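Local coordinates for protein 4-aminobutyrate transaminase (Acinetobacter baumannii, PDB 6WOP) that probably catalyses the pyridoxal-phosphate-dependent transfer of the amino group of 4-aminobutyrate to 2-oxoglutarate, as a class-III aminotransferase, at residues I133-G138 / A220-R225; R171-A176 / D182-S187. All blocks are in the same frame, centred on the assembly; numbering follows the deposited sequence.

Interaction 1: residues I133-G138 / A220-R225; sequences ITFGNG and AEFLKR
Phe-135 turns its CG away from its own carbonyl carbon (chi1 -70°), whereas Phe-222 extends its CG opposite the backbone N (chi1 -176°), and with these torsions the two rings advance on each other from opposite directions. The rings alone bridge the gap between the segments, since the nearest CA atoms, those of Phe-135 and Phe-222, are 12.7 Å apart. Contact is confined to the outer corners of the rings. CE2 of Phe-135 lies 3.6 Å from CZ of Phe-222, and CZ of Phe-135, which sits in the plane of the Phe-222 ring, comes to 3.7 Å from the same CZ. The planes of this oblique ring pair meet at 79°, with the centroids 5.7 Å apart. Only 69 Å² is buried between the segments, all of it by these two apolar rings. On the partly exposed flank of the helix, Arg-225 NH1 makes a salt bridge of 3.0 Å to Glu-221 OE2, one turn back, and also pairs with Asp-182. This is helix-on-sheet packing in the alpha/beta large domain, a ring from a parallel strand meeting one from a helix over that face. Phe-135 lies on strand 131-135, between strands 201-206 and 167-170, against Ile-204, Leu-206 and Ala-170; Phe-222 brings helix 220-233 down onto this part of the sheet, beside helix 181-194.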
loop_
_atom_site.group_PDB
_atom_site.type_symbol
_atom_site.label_atom_id
_atom_site.label_comp_id
_atom_site.label_asym_id
_atom_site.label_seq_id
_atom_site.Cartn_x
_atom_site.Cartn_y
_atom_site.Cartn_z
ATOM N N ILE A 133 6.049 8.697 -10.778
ATOM C CA ILE A 133 6.680 9.886 -10.250
ATOM C C ILE A 133 5.927 11.100 -10.785
ATOM O O ILE A 133 5.757 11.247 -12.007
ATOM C CB ILE A 133 8.172 9.940 -10.636
ATOM C CG1 ILE A 133 8.922 8.815 -9.954
ATOM C CG2 ILE A 133 8.792 11.301 -10.214
ATOM C CD1 ILE A 133 10.396 8.712 -10.349
ATOM N N THR A 134 5.476 11.956 -9.887
ATOM C CA THR A 134 4.885 13.233 -10.239
ATOM C C THR A 134 5.715 14.321 -9.552
ATOM O O THR A 134 6.801 14.064 -9.009
ATOM C CB THR A 134 3.410 13.339 -9.812
ATOM O OG1 THR A 134 3.340 13.072 -8.415
ATOM C CG2 THR A 134 2.534 12.236 -10.449
ATOM N N PHE A 135 5.216 15.571 -9.579
ATOM C CA PHE A 135 6.004 16.700 -9.105
ATOM C C PHE A 135 5.238 17.492 -8.049
ATOM O O PHE A 135 4.016 17.594 -8.075
ATOM C CB PHE A 135 6.394 17.611 -10.296
ATOM C CG PHE A 135 7.377 16.968 -11.192
ATOM C CD1 PHE A 135 6.966 16.066 -12.193
ATOM C CD2 PHE A 135 8.705 17.198 -11.024
ATOM C CE1 PHE A 135 7.921 15.420 -13.021
ATOM C CE2 PHE A 135 9.654 16.571 -11.835
ATOM C CZ PHE A 135 9.258 15.673 -12.817
ATOM N N GLY A 136 5.986 18.087 -7.135
ATOM C CA GLY A 136 5.367 18.899 -6.122
ATOM C C GLY A 136 4.586 20.001 -6.809
ATOM O O GLY A 136 5.026 20.549 -7.825
ATOM N N ASN A 137 3.421 20.311 -6.247
ATOM C CA ASN A 137 2.463 21.294 -6.758
ATOM C C ASN A 137 1.757 20.808 -8.012
ATOM O O ASN A 137 0.887 21.547 -8.545
ATOM C CB ASN A 137 3.116 22.654 -7.001
ATOM C CG ASN A 137 3.878 23.123 -5.791
ATOM O OD1 ASN A 137 3.262 23.286 -4.726
ATOM N ND2 ASN A 137 5.208 23.384 -5.931
ATOM N N GLY A 138 2.051 19.601 -8.507
ATOM C CA GLY A 138 1.299 19.074 -9.628
ATOM C C GLY A 138 -0.135 18.821 -9.191
ATOM O O GLY A 138 -0.407 18.551 -8.012
ATOM N N ALA A 220 12.306 23.726 -21.738
ATOM C CA ALA A 220 12.612 22.707 -22.752
ATOM C C ALA A 220 13.746 21.775 -22.298
ATOM O O ALA A 220 13.701 20.564 -22.544
ATOM C CB ALA A 220 13.003 23.349 -24.098
ATOM N N GLU A 221 14.787 22.325 -21.674
ATOM C CA GLU A 221 15.917 21.488 -21.266
ATOM C C GLU A 221 15.469 20.431 -20.263
ATOM O O GLU A 221 15.988 19.297 -20.241
ATOM C CB GLU A 221 17.035 22.356 -20.664
ATOM C CG GLU A 221 18.243 21.557 -20.128
ATOM C CD GLU A 221 19.068 22.363 -19.119
ATOM O OE1 GLU A 221 18.798 23.577 -18.920
ATOM O OE2 GLU A 221 19.982 21.781 -18.516
ATOM N N PHE A 222 14.495 20.769 -19.423
ATOM C CA PHE A 222 14.048 19.775 -18.465
ATOM C C PHE A 222 13.332 18.623 -19.171
ATOM O O PHE A 222 13.578 17.455 -18.860
ATOM C CB PHE A 222 13.149 20.410 -17.398
ATOM C CG PHE A 222 12.730 19.397 -16.303
ATOM C CD1 PHE A 222 13.641 18.974 -15.356
ATOM C CD2 PHE A 222 11.479 18.857 -16.294
ATOM C CE1 PHE A 222 13.271 18.063 -14.401
ATOM C CE2 PHE A 222 11.090 17.968 -15.323
ATOM C CZ PHE A 222 11.995 17.569 -14.374
ATOM N N LEU A 223 12.440 18.934 -20.127
ATOM C CA LEU A 223 11.790 17.883 -20.903
ATOM C C LEU A 223 12.778 17.001 -21.636
ATOM O O LEU A 223 12.603 15.777 -21.671
ATOM C CB LEU A 223 10.822 18.482 -21.933
ATOM C CG LEU A 223 9.416 18.791 -21.464
ATOM C CD1 LEU A 223 8.563 19.232 -22.640
ATOM C CD2 LEU A 223 8.723 17.616 -20.707
ATOM N N LYS A 224 13.801 17.607 -22.259
ATOM C CA LYS A 224 14.709 16.750 -23.002
ATOM C C LYS A 224 15.535 15.898 -22.049
ATOM O O LYS A 224 15.729 14.705 -22.276
ATOM C CB LYS A 224 15.659 17.577 -23.872
ATOM C CG LYS A 224 14.920 18.519 -24.826
ATOM C CD LYS A 224 15.839 19.505 -25.591
ATOM C CE LYS A 224 15.167 20.871 -25.924
ATOM N NZ LYS A 224 14.598 20.988 -27.291
ATOM N N ARG A 225 15.996 16.400 -20.934
ATOM C CA ARG A 225 16.702 15.557 -19.982
ATOM C C ARG A 225 15.800 14.475 -19.374
ATOM O O ARG A 225 16.176 13.357 -19.242
ATOM C CB ARG A 225 17.412 16.384 -18.961
ATOM C CG ARG A 225 18.603 17.075 -19.580
ATOM C CD ARG A 225 19.221 18.087 -18.684
ATOM N NE ARG A 225 19.846 17.501 -17.536
ATOM C CZ ARG A 225 20.312 18.199 -16.528
ATOM N NH1 ARG A 225 20.250 19.496 -16.544
ATOM N NH2 ARG A 225 20.849 17.600 -15.515
#

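Interaction 2: residues R171-A176 / D182-S187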
loop_
_atom_site.group_PDB
_atom_site.type_symbol
_atom_site.label_atom_id
_atom_site.label_comp_id
_atom_site.label_asym_id
_atom_site.label_seq_id
_atom_site.Cartn_x
_atom_site.Cartn_y
_atom_site.Cartn_z
ATOM N N ARG A 171 10.915 17.623 -7.569
ATOM C CA ARG A 171 10.796 19.054 -7.669
ATOM C C ARG A 171 10.610 19.490 -9.109
ATOM O O ARG A 171 11.415 19.188 -9.936
ATOM C CB ARG A 171 12.065 19.784 -7.199
ATOM C CG ARG A 171 12.748 19.225 -6.002
ATOM C CD ARG A 171 11.989 19.449 -4.746
ATOM N NE ARG A 171 10.726 18.742 -4.570
ATOM C CZ ARG A 171 10.563 17.481 -4.193
ATOM N NH1 ARG A 171 11.592 16.671 -3.997
ATOM N NH2 ARG A 171 9.362 17.020 -4.077
ATOM N N TYR A 172 9.539 20.201 -9.375
ATOM C CA TYR A 172 9.351 20.811 -10.673
ATOM C C TYR A 172 10.334 21.966 -10.864
ATOM O O TYR A 172 10.559 22.752 -9.935
ATOM C CB TYR A 172 7.916 21.327 -10.759
ATOM C CG TYR A 172 7.393 21.563 -12.159
ATOM C CD1 TYR A 172 6.774 20.558 -12.849
ATOM C CD2 TYR A 172 7.535 22.825 -12.787
ATOM C CE1 TYR A 172 6.247 20.771 -14.076
ATOM C CE2 TYR A 172 7.024 23.026 -14.038
ATOM C CZ TYR A 172 6.371 22.003 -14.671
ATOM O OH TYR A 172 5.808 22.229 -15.925
ATOM N N PRO A 173 10.885 22.138 -12.075
ATOM C CA PRO A 173 11.858 23.207 -12.333
ATOM C C PRO A 173 11.175 24.565 -12.381
ATOM O O PRO A 173 10.237 24.782 -13.177
ATOM C CB PRO A 173 12.445 22.819 -13.703
ATOM C CG PRO A 173 11.365 21.982 -14.351
ATOM C CD PRO A 173 10.779 21.202 -13.213
ATOM N N VAL A 174 11.628 25.464 -11.517
ATOM C CA VAL A 174 11.120 26.839 -11.429
ATOM C C VAL A 174 12.345 27.721 -11.215
ATOM O O VAL A 174 12.668 28.085 -10.076
ATOM C CB VAL A 174 10.054 27.015 -10.329
ATOM C CG1 VAL A 174 9.489 28.397 -10.363
ATOM C CG2 VAL A 174 8.878 26.031 -10.529
ATOM N N PRO A 175 13.087 28.058 -12.273
ATOM C CA PRO A 175 14.360 28.744 -12.068
ATOM C C PRO A 175 14.178 30.084 -11.384
ATOM O O PRO A 175 15.043 30.444 -10.591
ATOM C CB PRO A 175 14.916 28.899 -13.499
ATOM C CG PRO A 175 14.310 27.763 -14.256
ATOM C CD PRO A 175 12.910 27.616 -13.668
ATOM N N ALA A 176 13.068 30.819 -11.638
ATOM C CA ALA A 176 12.797 32.063 -10.902
ATOM C C ALA A 176 12.710 31.854 -9.393
ATOM O O ALA A 176 12.872 32.804 -8.627
ATOM C CB ALA A 176 11.487 32.706 -11.362
ATOM N N ASP A 182 18.864 21.524 -13.304
ATOM C CA ASP A 182 19.740 20.545 -12.634
ATOM C C ASP A 182 19.129 20.033 -11.344
ATOM O O ASP A 182 19.146 18.817 -11.069
ATOM C CB ASP A 182 21.075 21.183 -12.326
ATOM C CG ASP A 182 22.017 21.185 -13.500
ATOM O OD1 ASP A 182 21.747 20.515 -14.495
ATOM O OD2 ASP A 182 23.056 21.850 -13.402
ATOM N N ALA A 183 18.637 20.951 -10.493
ATOM C CA ALA A 183 18.094 20.502 -9.205
ATOM C C ALA A 183 16.883 19.627 -9.396
ATOM O O ALA A 183 16.655 18.688 -8.612
ATOM C CB ALA A 183 17.729 21.693 -8.334
ATOM N N ALA A 184 16.025 19.968 -10.373
ATOM C CA ALA A 184 14.838 19.153 -10.612
ATOM C C ALA A 184 15.221 17.765 -11.112
ATOM O O ALA A 184 14.657 16.742 -10.686
ATOM C CB ALA A 184 13.915 19.903 -11.626
ATOM N N ILE A 185 16.160 17.695 -12.048
ATOM C CA ILE A 185 16.565 16.393 -12.542
ATOM C C ILE A 185 17.211 15.602 -11.413
ATOM O O ILE A 185 16.923 14.416 -11.206
ATOM C CB ILE A 185 17.524 16.566 -13.746
ATOM C CG1 ILE A 185 16.761 17.018 -15.009
ATOM C CG2 ILE A 185 18.277 15.247 -14.082
ATOM C CD1 ILE A 185 15.858 15.993 -15.566
ATOM N N GLU A 186 18.031 16.268 -10.613
ATOM C CA GLU A 186 18.669 15.577 -9.489
ATOM C C GLU A 186 17.641 15.011 -8.535
ATOM O O GLU A 186 17.847 13.914 -7.988
ATOM C CB GLU A 186 19.618 16.541 -8.757
ATOM C CG GLU A 186 20.385 15.945 -7.665
ATOM C CD GLU A 186 21.461 16.893 -7.102
ATOM O OE1 GLU A 186 21.880 17.823 -7.843
ATOM O OE2 GLU A 186 21.862 16.697 -5.916
ATOM N N SER A 187 16.500 15.724 -8.328
ATOM C CA SER A 187 15.479 15.197 -7.402
ATOM C C SER A 187 14.802 13.944 -7.948
ATOM O O SER A 187 14.472 13.037 -7.182
ATOM C CB SER A 187 14.446 16.273 -7.085
ATOM O OG SER A 187 13.531 16.387 -8.169
#
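Arg-171 meets Ser-187 first through its backbone: its N donates to Ser-187 OG over 3.0 Å, nearly straight at 167°. The same hydroxyl donates to Ala-184 O, one turn back in its own helix, at 2.8 Å, so two bonds fix its rotation. Along the arginine side chain, CB passes 3.8 Å from Ser-187 OG, and CG then rests on the serine methylene, 3.6 Å from Ser-187 CB. CD moves off the serine, but bends at chi2 (-71°) and chi3 (68°) curl the guanidinium back, its NH1 nearing Ser-187 CB obliquely at 4.2 Å, while NH2 bonds to His-169 O and forms a salt bridge with Glu-194 of the second subunit. The charged end serves the subunit interface while the stem packs on the helix. Behind it the fit is tight: Ala-184 CB lies 3.1 Å from Arg-171 O, a buried carbonyl oxygen with no hydrogen-bond partner in the model, and 3.7 Å from Pro-173 CD. The small alanine lets the chain pass close, with the CA atoms of Arg-171 and Ala-184 5.0 Å apart. The contact lays the loop leaving strand 167-170 along helix 181-194, into which it leads, while Pro-173 and Ala-184 also touch Phe-222 of helix 220-233.

In the fold
Interaction 2 is nested along the chain within the loop closed by interaction 1: the order is 133-138, 171-176, 182-187, then 220-225. Their centres lie about 8 Å apart, on the same side of the chain's centre. Phe-222 joins them, its CG 3.5 Å from Pro-173 CG and its CE1 3.4 Å from Ala-184 CB, as does the salt bridge of Arg-225 NH1 to Asp-182 OD1 at 2.7 Å. Interaction 1 starts from strand 131-135 of the large domain's mixed sheet in this fold-type I enzyme; interaction 2 lies beside it, in the connection after strand 167-170. Helix 181-194 links parallel strands 167-170 and 201-206, helix 220-233 links 201-206 to 236-240; the contacts pack these successive beta-alpha-beta connections together.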